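Local coordinates for lytic chitin monooxygenase (Enterococcus faecalis, PDB 4A02), which cleaves the glycosidic bonds of crystalline alpha- and beta-chitin oxidatively with a copper centre, working alongside a chitinase in chitin breakdown, at residues G8-S16 with N22-P32; I78-A89 with I144-D152. One frame throughout, in Å; residues are numbered along the deposited sequence. Where two conformers were deposited one is given.

Contact 1: G8-S16 with N22-P32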
loop_
_atom_site.group_PDB
_atom_site.type_symbol
_atom_site.label_atom_id
_atom_site.label_comp_id
_atom_site.label_asym_id
_atom_site.label_seq_id
_atom_site.Cartn_x
_atom_site.Cartn_y
_atom_site.Cartn_z
ATOM N N GLY A 8 -7.523 -4.492 2.997
ATOM C CA GLY A 8 -7.811 -3.656 1.872
ATOM C C GLY A 8 -6.962 -2.397 1.864
ATOM O O GLY A 8 -6.854 -1.706 2.886
ATOM N N SER A 9 -6.392 -2.047 0.703
ATOM C CA SER A 9 -5.611 -0.823 0.648
ATOM C C SER A 9 -6.518 0.390 0.665
ATOM O O SER A 9 -7.737 0.337 0.506
ATOM C CB SER A 9 -4.716 -0.780 -0.558
ATOM O OG SER A 9 -5.485 -0.474 -1.722
ATOM N N ARG A 10 -5.884 1.553 0.844
ATOM C CA ARG A 10 -6.624 2.805 0.906
ATOM C C ARG A 10 -7.358 3.044 -0.413
ATOM O O ARG A 10 -8.539 3.413 -0.454
ATOM C CB ARG A 10 -5.662 3.913 1.282
ATOM C CG ARG A 10 -6.309 5.269 1.501
ATOM C CD ARG A 10 -5.278 6.341 1.750
ATOM N NE ARG A 10 -4.625 6.145 3.048
ATOM C CZ ARG A 10 -3.631 6.907 3.475
ATOM N NH1 ARG A 10 -3.144 7.851 2.705
ATOM N NH2 ARG A 10 -3.094 6.686 4.671
ATOM N N ALA A 11 -6.626 2.832 -1.516
ATOM C CA ALA A 11 -7.210 2.925 -2.857
ATOM C C ALA A 11 -8.283 1.886 -3.067
ATOM O O ALA A 11 -9.376 2.185 -3.595
ATOM C CB ALA A 11 -6.083 2.799 -3.883
ATOM N N PHE A 12 -7.990 0.628 -2.708
ATOM C CA PHE A 12 -8.973 -0.449 -2.861
ATOM C C PHE A 12 -10.284 -0.107 -2.201
ATOM O O PHE A 12 -11.360 -0.201 -2.810
ATOM C CB PHE A 12 -8.381 -1.718 -2.267
ATOM C CG PHE A 12 -9.319 -2.889 -2.152
ATOM C CD1 PHE A 12 -9.588 -3.698 -3.266
ATOM C CD2 PHE A 12 -9.897 -3.231 -0.948
ATOM C CE1 PHE A 12 -10.363 -4.825 -3.140
ATOM C CE2 PHE A 12 -10.688 -4.381 -0.827
ATOM C CZ PHE A 12 -10.901 -5.157 -1.930
ATOM N N PHE A 13 -10.241 0.316 -0.921
ATOM C CA PHE A 13 -11.460 0.626 -0.192
ATOM C C PHE A 13 -12.181 1.849 -0.749
ATOM O O PHE A 13 -13.370 2.016 -0.469
ATOM C CB PHE A 13 -11.193 0.787 1.275
ATOM C CG PHE A 13 -11.124 -0.506 2.076
ATOM C CD1 PHE A 13 -11.977 -1.551 1.885
ATOM C CD2 PHE A 13 -10.173 -0.650 3.061
ATOM C CE1 PHE A 13 -11.974 -2.699 2.674
ATOM C CE2 PHE A 13 -10.189 -1.812 3.868
ATOM C CZ PHE A 13 -11.071 -2.785 3.658
ATOM N N GLY A 14 -11.505 2.710 -1.503
ATOM C CA GLY A 14 -12.188 3.819 -2.148
ATOM C C GLY A 14 -12.827 3.481 -3.479
ATOM O O GLY A 14 -13.432 4.377 -4.073
ATOM N N SER A 15 -12.687 2.267 -3.955
ATOM C CA SER A 15 -13.156 1.839 -5.260
ATOM C C SER A 15 -14.311 0.870 -5.108
ATOM O O SER A 15 -14.574 0.346 -4.029
ATOM C CB SER A 15 -12.030 1.153 -6.018
ATOM O OG SER A 15 -11.788 -0.166 -5.554
ATOM N N SER A 16 -14.956 0.532 -6.222
ATOM C CA SER A 16 -16.013 -0.480 -6.174
ATOM C C SER A 16 -15.432 -1.813 -5.777
ATOM O O SER A 16 -16.175 -2.608 -5.165
ATOM C CB SER A 16 -16.709 -0.628 -7.554
ATOM O OG SER A 16 -15.937 -1.641 -8.170
ATOM N N ASN A 22 -13.939 3.931 1.704
ATOM C CA ASN A 22 -13.246 5.203 1.803
ATOM C C ASN A 22 -13.896 6.205 0.862
ATOM O O ASN A 22 -14.403 5.833 -0.197
ATOM C CB ASN A 22 -11.768 5.076 1.468
ATOM C CG ASN A 22 -10.931 4.511 2.572
ATOM O OD1 ASN A 22 -11.270 4.627 3.767
ATOM N ND2 ASN A 22 -9.783 3.953 2.223
ATOM N N THR A 23 -13.831 7.473 1.260
ATOM C CA THR A 23 -14.307 8.573 0.442
ATOM C C THR A 23 -13.157 9.407 -0.088
ATOM O O THR A 23 -12.057 9.448 0.474
ATOM C CB THR A 23 -15.336 9.412 1.221
ATOM O OG1 THR A 23 -14.710 9.893 2.378
ATOM C CG2 THR A 23 -16.600 8.625 1.472
ATOM N N ASN A 24 -13.441 10.075 -1.190
ATOM C CA ASN A 24 -12.522 10.999 -1.867
ATOM C C ASN A 24 -11.103 10.471 -1.952
ATOM O O ASN A 24 -10.162 10.961 -1.313
ATOM C CB ASN A 24 -12.565 12.390 -1.284
ATOM C CG ASN A 24 -11.777 13.358 -2.140
ATOM O OD1 ASN A 24 -11.508 13.074 -3.317
ATOM N ND2 ASN A 24 -11.410 14.492 -1.564
ATOM N N VAL A 25 -10.912 9.488 -2.844
ATOM C CA VAL A 25 -9.612 8.929 -3.147
ATOM C C VAL A 25 -9.163 9.343 -4.577
ATOM O O VAL A 25 -8.252 8.741 -5.164
ATOM C CB VAL A 25 -9.566 7.409 -3.000
ATOM C CG1 VAL A 25 -9.736 7.013 -1.542
ATOM C CG2 VAL A 25 -10.572 6.715 -3.874
ATOM N N GLY A 26 -9.752 10.409 -5.123
ATOM C CA GLY A 26 -9.408 10.831 -6.456
ATOM C C GLY A 26 -9.623 9.722 -7.455
ATOM O O GLY A 26 -10.593 8.978 -7.405
ATOM N N ARG A 27 -8.676 9.619 -8.402
ATOM C CA ARG A 27 -8.778 8.629 -9.472
ATOM C C ARG A 27 -8.888 7.209 -8.961
ATOM O O ARG A 27 -9.368 6.356 -9.706
ATOM C CB ARG A 27 -7.571 8.697 -10.398
ATOM C CG ARG A 27 -7.500 9.876 -11.329
ATOM C CD ARG A 27 -6.158 9.938 -12.041
ATOM N NE ARG A 27 -6.044 8.836 -12.971
ATOM C CZ ARG A 27 -4.964 8.578 -13.684
ATOM N NH1 ARG A 27 -3.906 9.331 -13.597
ATOM N NH2 ARG A 27 -4.927 7.574 -14.507
ATOM N N ALA A 28 -8.432 6.928 -7.735
ATOM C CA ALA A 28 -8.499 5.556 -7.236
ATOM C C ALA A 28 -9.895 5.036 -7.077
ATOM O O ALA A 28 -10.092 3.833 -6.933
ATOM C CB ALA A 28 -7.731 5.438 -5.923
ATOM N N GLN A 29 -10.916 5.925 -7.099
ATOM C CA GLN A 29 -12.274 5.429 -7.028
ATOM C C GLN A 29 -12.602 4.593 -8.232
ATOM O O GLN A 29 -13.428 3.653 -8.137
ATOM C CB GLN A 29 -13.225 6.619 -6.867
ATOM C CG GLN A 29 -14.680 6.229 -6.746
ATOM C CD GLN A 29 -15.556 7.426 -6.507
ATOM O OE1 GLN A 29 -15.217 8.352 -5.754
ATOM N NE2 GLN A 29 -16.732 7.449 -7.089
ATOM N N TRP A 30 -11.986 4.894 -9.371
ATOM C CA TRP A 30 -12.213 4.224 -10.622
ATOM C C TRP A 30 -11.039 3.358 -11.063
ATOM O O TRP A 30 -11.264 2.415 -11.838
ATOM C CB TRP A 30 -12.576 5.250 -11.741
ATOM C CG TRP A 30 -13.783 6.056 -11.321
ATOM C CD1 TRP A 30 -15.101 5.742 -11.457
ATOM C CD2 TRP A 30 -13.772 7.327 -10.631
ATOM N NE1 TRP A 30 -15.909 6.702 -10.923
ATOM C CE2 TRP A 30 -15.101 7.698 -10.400
ATOM C CE3 TRP A 30 -12.761 8.177 -10.182
ATOM C CZ2 TRP A 30 -15.445 8.874 -9.745
ATOM C CZ3 TRP A 30 -13.107 9.320 -9.561
ATOM C CH2 TRP A 30 -14.428 9.688 -9.355
ATOM N N GLU A 31 -9.825 3.679 -10.622
ATOM C CA GLU A 31 -8.641 2.943 -11.095
ATOM C C GLU A 31 -7.661 2.765 -9.936
ATOM O O GLU A 31 -6.524 3.232 -9.908
ATOM C CB GLU A 31 -7.952 3.637 -12.268
ATOM C CG GLU A 31 -8.697 4.632 -13.087
ATOM C CD GLU A 31 -7.972 5.729 -13.778
ATOM O OE1 GLU A 31 -7.197 5.519 -14.757
ATOM O OE2 GLU A 31 -8.165 6.963 -13.525
ATOM N N PRO A 32 -8.092 1.968 -8.954
ATOM C CA PRO A 32 -7.222 1.685 -7.805
ATOM C C PRO A 32 -5.947 0.922 -8.180
ATOM O O PRO A 32 -4.988 0.925 -7.398
ATOM C CB PRO A 32 -8.117 0.845 -6.885
ATOM C CG PRO A 32 -9.081 0.192 -7.843
ATOM C CD PRO A 32 -9.391 1.254 -8.825
HETATM O O HOH W 1 -15.179 5.972 -2.771
HETATM O O HOH W 2 -14.029 1.157 -9.094
#

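Contact 2: I78-A89 with I144-D152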
loop_
_atom_site.group_PDB
_atom_site.type_symbol
_atom_site.label_atom_id
_atom_site.label_comp_id
_atom_site.label_asym_id
_atom_site.label_seq_id
_atom_site.Cartn_x
_atom_site.Cartn_y
_atom_site.Cartn_z
ATOM N N ILE A 78 -1.002 -10.986 3.435
ATOM C CA ILE A 78 -1.316 -9.778 2.652
ATOM C C ILE A 78 -1.482 -10.216 1.185
ATOM O O ILE A 78 -0.580 -10.925 0.703
ATOM C CB ILE A 78 -0.228 -8.732 2.936
ATOM C CG1 ILE A 78 -0.549 -7.427 2.259
ATOM C CG2 ILE A 78 1.191 -9.207 2.616
ATOM C CD1 ILE A 78 0.055 -6.199 2.930
ATOM N N THR A 79 -2.652 -9.936 0.538
ATOM C CA THR A 79 -3.063 -10.413 -0.778
ATOM C C THR A 79 -3.169 -9.264 -1.761
ATOM O O THR A 79 -3.877 -8.281 -1.474
ATOM C CB THR A 79 -4.390 -11.150 -0.705
ATOM O OG1 THR A 79 -4.260 -12.274 0.151
ATOM C CG2 THR A 79 -4.868 -11.698 -2.065
ATOM N N TRP A 80 -2.516 -9.411 -2.893
ATOM C CA TRP A 80 -2.684 -8.536 -4.043
ATOM C C TRP A 80 -3.702 -9.129 -5.018
ATOM O O TRP A 80 -3.798 -10.345 -5.172
ATOM C CB TRP A 80 -1.393 -8.287 -4.793
ATOM C CG TRP A 80 -0.338 -7.518 -4.090
ATOM C CD1 TRP A 80 0.455 -7.932 -3.061
ATOM C CD2 TRP A 80 0.087 -6.174 -4.399
ATOM N NE1 TRP A 80 1.337 -6.933 -2.698
ATOM C CE2 TRP A 80 1.129 -5.848 -3.519
ATOM C CE3 TRP A 80 -0.334 -5.223 -5.344
ATOM C CZ2 TRP A 80 1.771 -4.613 -3.564
ATOM C CZ3 TRP A 80 0.289 -4.003 -5.389
ATOM C CH2 TRP A 80 1.341 -3.689 -4.493
ATOM N N ASN A 81 -4.421 -8.249 -5.719
ATOM C CA ASN A 81 -5.199 -8.623 -6.876
ATOM C C ASN A 81 -4.643 -7.843 -8.061
ATOM O O ASN A 81 -4.536 -6.613 -7.999
ATOM C CB ASN A 81 -6.680 -8.332 -6.714
ATOM C CG ASN A 81 -7.441 -9.158 -5.715
ATOM O OD1 ASN A 81 -8.656 -8.908 -5.496
ATOM N ND2 ASN A 81 -6.830 -10.169 -5.109
ATOM N N LEU A 82 -4.258 -8.576 -9.106
ATOM C CA LEU A 82 -3.599 -7.980 -10.264
ATOM C C LEU A 82 -4.541 -7.951 -11.417
ATOM O O LEU A 82 -5.117 -9.003 -11.740
ATOM C CB LEU A 82 -2.331 -8.775 -10.600
ATOM C CG LEU A 82 -1.407 -9.048 -9.437
ATOM C CD1 LEU A 82 -0.149 -9.773 -9.934
ATOM C CD2 LEU A 82 -1.010 -7.772 -8.694
ATOM N N THR A 83 -4.658 -6.780 -12.012
ATOM C CA THR A 83 -5.477 -6.595 -13.167
ATOM C C THR A 83 -4.656 -6.899 -14.421
ATOM O O THR A 83 -5.286 -7.237 -15.422
ATOM C CB THR A 83 -6.072 -5.178 -13.275
ATOM O OG1 THR A 83 -5.043 -4.172 -13.254
ATOM C CG2 THR A 83 -7.017 -4.904 -12.148
ATOM N N ALA A 84 -3.302 -6.733 -14.398
ATOM C CA ALA A 84 -2.462 -7.140 -15.487
ATOM C C ALA A 84 -1.241 -7.824 -14.844
ATOM O O ALA A 84 -0.502 -7.157 -14.127
ATOM C CB ALA A 84 -2.112 -5.937 -16.345
ATOM N N GLN A 85 -1.073 -9.092 -15.131
ATOM C CA GLN A 85 0.007 -9.837 -14.479
ATOM C C GLN A 85 1.309 -9.483 -15.258
ATOM O O GLN A 85 1.334 -9.613 -16.431
ATOM C CB GLN A 85 -0.298 -11.313 -14.459
ATOM C CG GLN A 85 -1.580 -11.678 -13.776
ATOM C CD GLN A 85 -2.078 -13.001 -14.342
ATOM O OE1 GLN A 85 -2.910 -12.953 -15.262
ATOM N NE2 GLN A 85 -1.538 -14.135 -13.911
ATOM N N HIS A 86 2.325 -9.008 -14.629
ATOM C CA HIS A 86 3.655 -8.824 -15.216
ATOM C C HIS A 86 4.678 -9.658 -14.512
ATOM O O HIS A 86 4.518 -9.863 -13.329
ATOM C CB HIS A 86 4.200 -7.414 -15.000
ATOM C CG HIS A 86 3.612 -6.508 -15.974
ATOM N ND1 HIS A 86 4.332 -5.915 -16.985
ATOM C CD2 HIS A 86 2.325 -6.120 -16.149
ATOM C CE1 HIS A 86 3.486 -5.160 -17.713
ATOM N NE2 HIS A 86 2.278 -5.290 -17.218
ATOM N N ARG A 87 5.700 -10.038 -15.278
ATOM C CA ARG A 87 6.908 -10.564 -14.651
ATOM C C ARG A 87 7.273 -9.580 -13.541
ATOM O O ARG A 87 7.169 -8.370 -13.773
ATOM C CB ARG A 87 8.059 -10.662 -15.704
ATOM C CG ARG A 87 7.816 -11.664 -16.793
ATOM C CD ARG A 87 8.968 -12.061 -17.688
ATOM N NE ARG A 87 8.477 -13.295 -18.353
ATOM C CZ ARG A 87 8.517 -14.549 -17.962
ATOM N NH1 ARG A 87 9.073 -14.958 -16.828
ATOM N NH2 ARG A 87 7.979 -15.472 -18.751
ATOM N N THR A 88 7.651 -10.149 -12.413
ATOM C CA THR A 88 7.866 -9.375 -11.205
ATOM C C THR A 88 9.317 -9.425 -10.718
ATOM O O THR A 88 9.903 -10.503 -10.611
ATOM C CB THR A 88 6.936 -9.899 -10.129
ATOM O OG1 THR A 88 5.587 -9.637 -10.548
ATOM C CG2 THR A 88 7.127 -9.164 -8.817
ATOM N N ALA A 89 9.862 -8.260 -10.387
ATOM C CA ALA A 89 11.183 -8.149 -9.765
ATOM C C ALA A 89 11.121 -8.338 -8.259
ATOM O O ALA A 89 11.991 -9.025 -7.706
ATOM C CB ALA A 89 11.827 -6.807 -10.066
ATOM N N ILE A 144 0.802 0.591 6.423
ATOM C CA ILE A 144 1.680 -0.315 5.700
ATOM C C ILE A 144 1.814 0.215 4.288
ATOM O O ILE A 144 0.839 0.605 3.668
ATOM C CB ILE A 144 1.129 -1.751 5.716
ATOM C CG1 ILE A 144 0.999 -2.294 7.136
ATOM C CG2 ILE A 144 1.950 -2.673 4.828
ATOM C CD1 ILE A 144 0.178 -3.544 7.231
ATOM N N TYR A 145 3.049 0.222 3.766
ATOM C CA TYR A 145 3.313 0.665 2.411
ATOM C C TYR A 145 3.874 -0.531 1.641
ATOM O O TYR A 145 4.924 -1.042 1.989
ATOM C CB TYR A 145 4.270 1.818 2.373
ATOM C CG TYR A 145 4.298 2.637 1.117
ATOM C CD1 TYR A 145 3.133 3.159 0.589
ATOM C CD2 TYR A 145 5.501 2.961 0.505
ATOM C CE1 TYR A 145 3.155 3.962 -0.568
ATOM C CE2 TYR A 145 5.533 3.808 -0.603
ATOM C CZ TYR A 145 4.364 4.304 -1.129
ATOM O OH TYR A 145 4.440 5.152 -2.192
ATOM N N ALA A 146 3.117 -0.978 0.654
ATOM C CA ALA A 146 3.426 -2.178 -0.124
ATOM C C ALA A 146 3.801 -1.752 -1.535
ATOM O O ALA A 146 3.114 -0.945 -2.145
ATOM C CB ALA A 146 2.214 -3.077 -0.143
ATOM N N VAL A 147 4.900 -2.321 -2.049
ATOM C CA VAL A 147 5.460 -1.879 -3.323
ATOM C C VAL A 147 5.751 -3.074 -4.202
ATOM O O VAL A 147 6.614 -3.915 -3.891
ATOM C CB VAL A 147 6.774 -1.087 -3.083
ATOM C CG1 VAL A 147 7.274 -0.541 -4.429
ATOM C CG2 VAL A 147 6.560 0.028 -2.093
ATOM N N TRP A 148 5.035 -3.173 -5.321
ATOM C CA TRP A 148 5.183 -4.249 -6.300
ATOM C C TRP A 148 6.095 -3.744 -7.426
ATOM O O TRP A 148 5.722 -2.873 -8.193
ATOM C CB TRP A 148 3.827 -4.624 -6.838
ATOM C CG TRP A 148 3.845 -5.623 -7.949
ATOM C CD1 TRP A 148 4.736 -6.644 -8.163
ATOM C CD2 TRP A 148 2.886 -5.729 -8.998
ATOM N NE1 TRP A 148 4.398 -7.336 -9.272
ATOM C CE2 TRP A 148 3.260 -6.795 -9.816
ATOM C CE3 TRP A 148 1.749 -4.993 -9.364
ATOM C CZ2 TRP A 148 2.540 -7.162 -10.954
ATOM C CZ3 TRP A 148 1.046 -5.359 -10.473
ATOM C CH2 TRP A 148 1.458 -6.429 -11.275
ATOM N N GLY A 149 7.332 -4.269 -7.455
ATOM C CA GLY A 149 8.318 -3.840 -8.440
ATOM C C GLY A 149 8.232 -4.683 -9.698
ATOM O O GLY A 149 8.413 -5.895 -9.653
ATOM N N ILE A 150 7.959 -4.047 -10.819
ATOM C CA ILE A 150 7.703 -4.761 -12.075
ATOM C C ILE A 150 9.016 -5.236 -12.694
ATOM O O ILE A 150 10.036 -4.546 -12.680
ATOM C CB ILE A 150 6.897 -3.859 -13.011
ATOM C CG1 ILE A 150 5.587 -3.419 -12.328
ATOM C CG2 ILE A 150 6.599 -4.525 -14.344
ATOM C CD1 ILE A 150 4.707 -4.536 -11.920
ATOM N N GLY A 151 8.996 -6.463 -13.242
ATOM C CA GLY A 151 10.212 -7.013 -13.795
ATOM C C GLY A 151 10.646 -6.528 -15.141
ATOM O O GLY A 151 11.802 -6.631 -15.502
ATOM N N ASP A 152 9.723 -5.969 -15.914
ATOM C CA ASP A 152 9.939 -5.577 -17.305
ATOM C C ASP A 152 9.540 -4.144 -17.584
ATOM O O ASP A 152 9.504 -3.764 -18.761
ATOM C CB ASP A 152 9.322 -6.593 -18.259
ATOM C CG ASP A 152 7.821 -6.686 -18.157
ATOM O OD1 ASP A 152 7.210 -5.991 -17.283
ATOM O OD2 ASP A 152 7.283 -7.463 -18.942
HETATM O O HOH W 3 5.470 -9.290 -18.004
#

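Contact 1: G8-S16 with N22-P32
The carbonyl oxygen of Arg10 has two donors: a straight bond from Asn22 ND2, 3.0 Å from Arg10 O, and a weaker one from the backbone N of Gly14. ND2 lies in the carbonyl plane of Arg10, on a lone pair of the oxygen, and Arg10 O in turn lies almost exactly in the amide plane of Asn22. The setting is the long excursion between strands 2-6 and 36-38 of the LPMO beta-sandwich core, where the short helix 10-13, N-capped by Ser9, lies against the loop that follows it. Asn22 points CG away from its own carbonyl carbon (chi1 -79°), which brings ND2 alongside Phe13 CB, while its backbone N donates to Phe13 O at 3.0 Å. The other amide atom, OD1, is taken by His67, so the orientation of the amide is fixed from both ends. The guanidinium of Arg10 turns away to Asp162 and Leu58.

Farther along, Val25 sets its methyl CG2 3.7 Å from Gly14 CA. A water spans Gly14 O and Asn22 O, and Gly14 O also receives a CA-H...O contact from Gln29. On the apolar side, Ala11 CB sits 3.7 Å from Ala28 CB, and Pro32 closes over Ala11 with its CB. Ser15 OG donates to Phe12 O at 2.8 Å, sharing that oxygen with the backbone N of Ser15, and the same OG lies 3.6 Å from Pro32 CG.

Contact 2: I78-A89 with I144-D152
The methyl of Ala146 reaches Trp80 CZ2 at 3.8 Å. Trp148 does most of the work: its CB sits over the Trp80 six-membered ring, 3.5 Å from Trp80 CH2, and its own edge is turned to that face, planes 59° apart. With CG opposite the backbone N (chi1 174°), the indole swings across to Leu82, whose CD2 covers one face while Ile150 CD1 covers the other. At its edge, Trp148 NE1 donates to Thr88 OG1 at 2.9 Å, in the ring plane; Thr88 OG1 in turn donates to His86 O. The packing of Ala146 and Trp148 on Trp80 and Leu82 joins the two sheets of the beta-sandwich, while the 144-150 strand pairs antiparallel with strand 88-96. There Gly149 O accepts from Ala89 N at 2.9 Å, and Ile150 forms a non-hydrogen-bonded pair with Thr88, their side chains diverging. Ile150 CG2 packs obliquely by the ring of His86, a copper ligand. Gly151 N bonds Arg87 O at 2.7 Å. Asp152 then offers the syn lone pair of OD1 to His86 ND1, 2.9 Å away and nearly straight at 171°, consistent with NE2 being the nitrogen turned to the metal.

In the fold
Both segments of contact 1 come earlier in the chain than those of contact 2; the centres lie about 17 Å apart and the nearest atoms about 5 Å, so the two do not touch each other. Contact 2 ties the two sheets together, strand 74-82 of the three-stranded sheet facing strand 142-150 of the mixed one. Strand 2-6 is a shared neighbour: Phe12 and Pro32 of contact 1 rest on it, and so do Ile78 and Trp80. Just before that strand lies His1, the other copper ligand. Contact 2 contains the copper-binding His86 and positions it with its side chain about 4 Å from that of His1, while contact 1 lies farther off, in the excursion between strands 2-6 and 36-38, the side chain of Pro32 about 9 Å from that of His1.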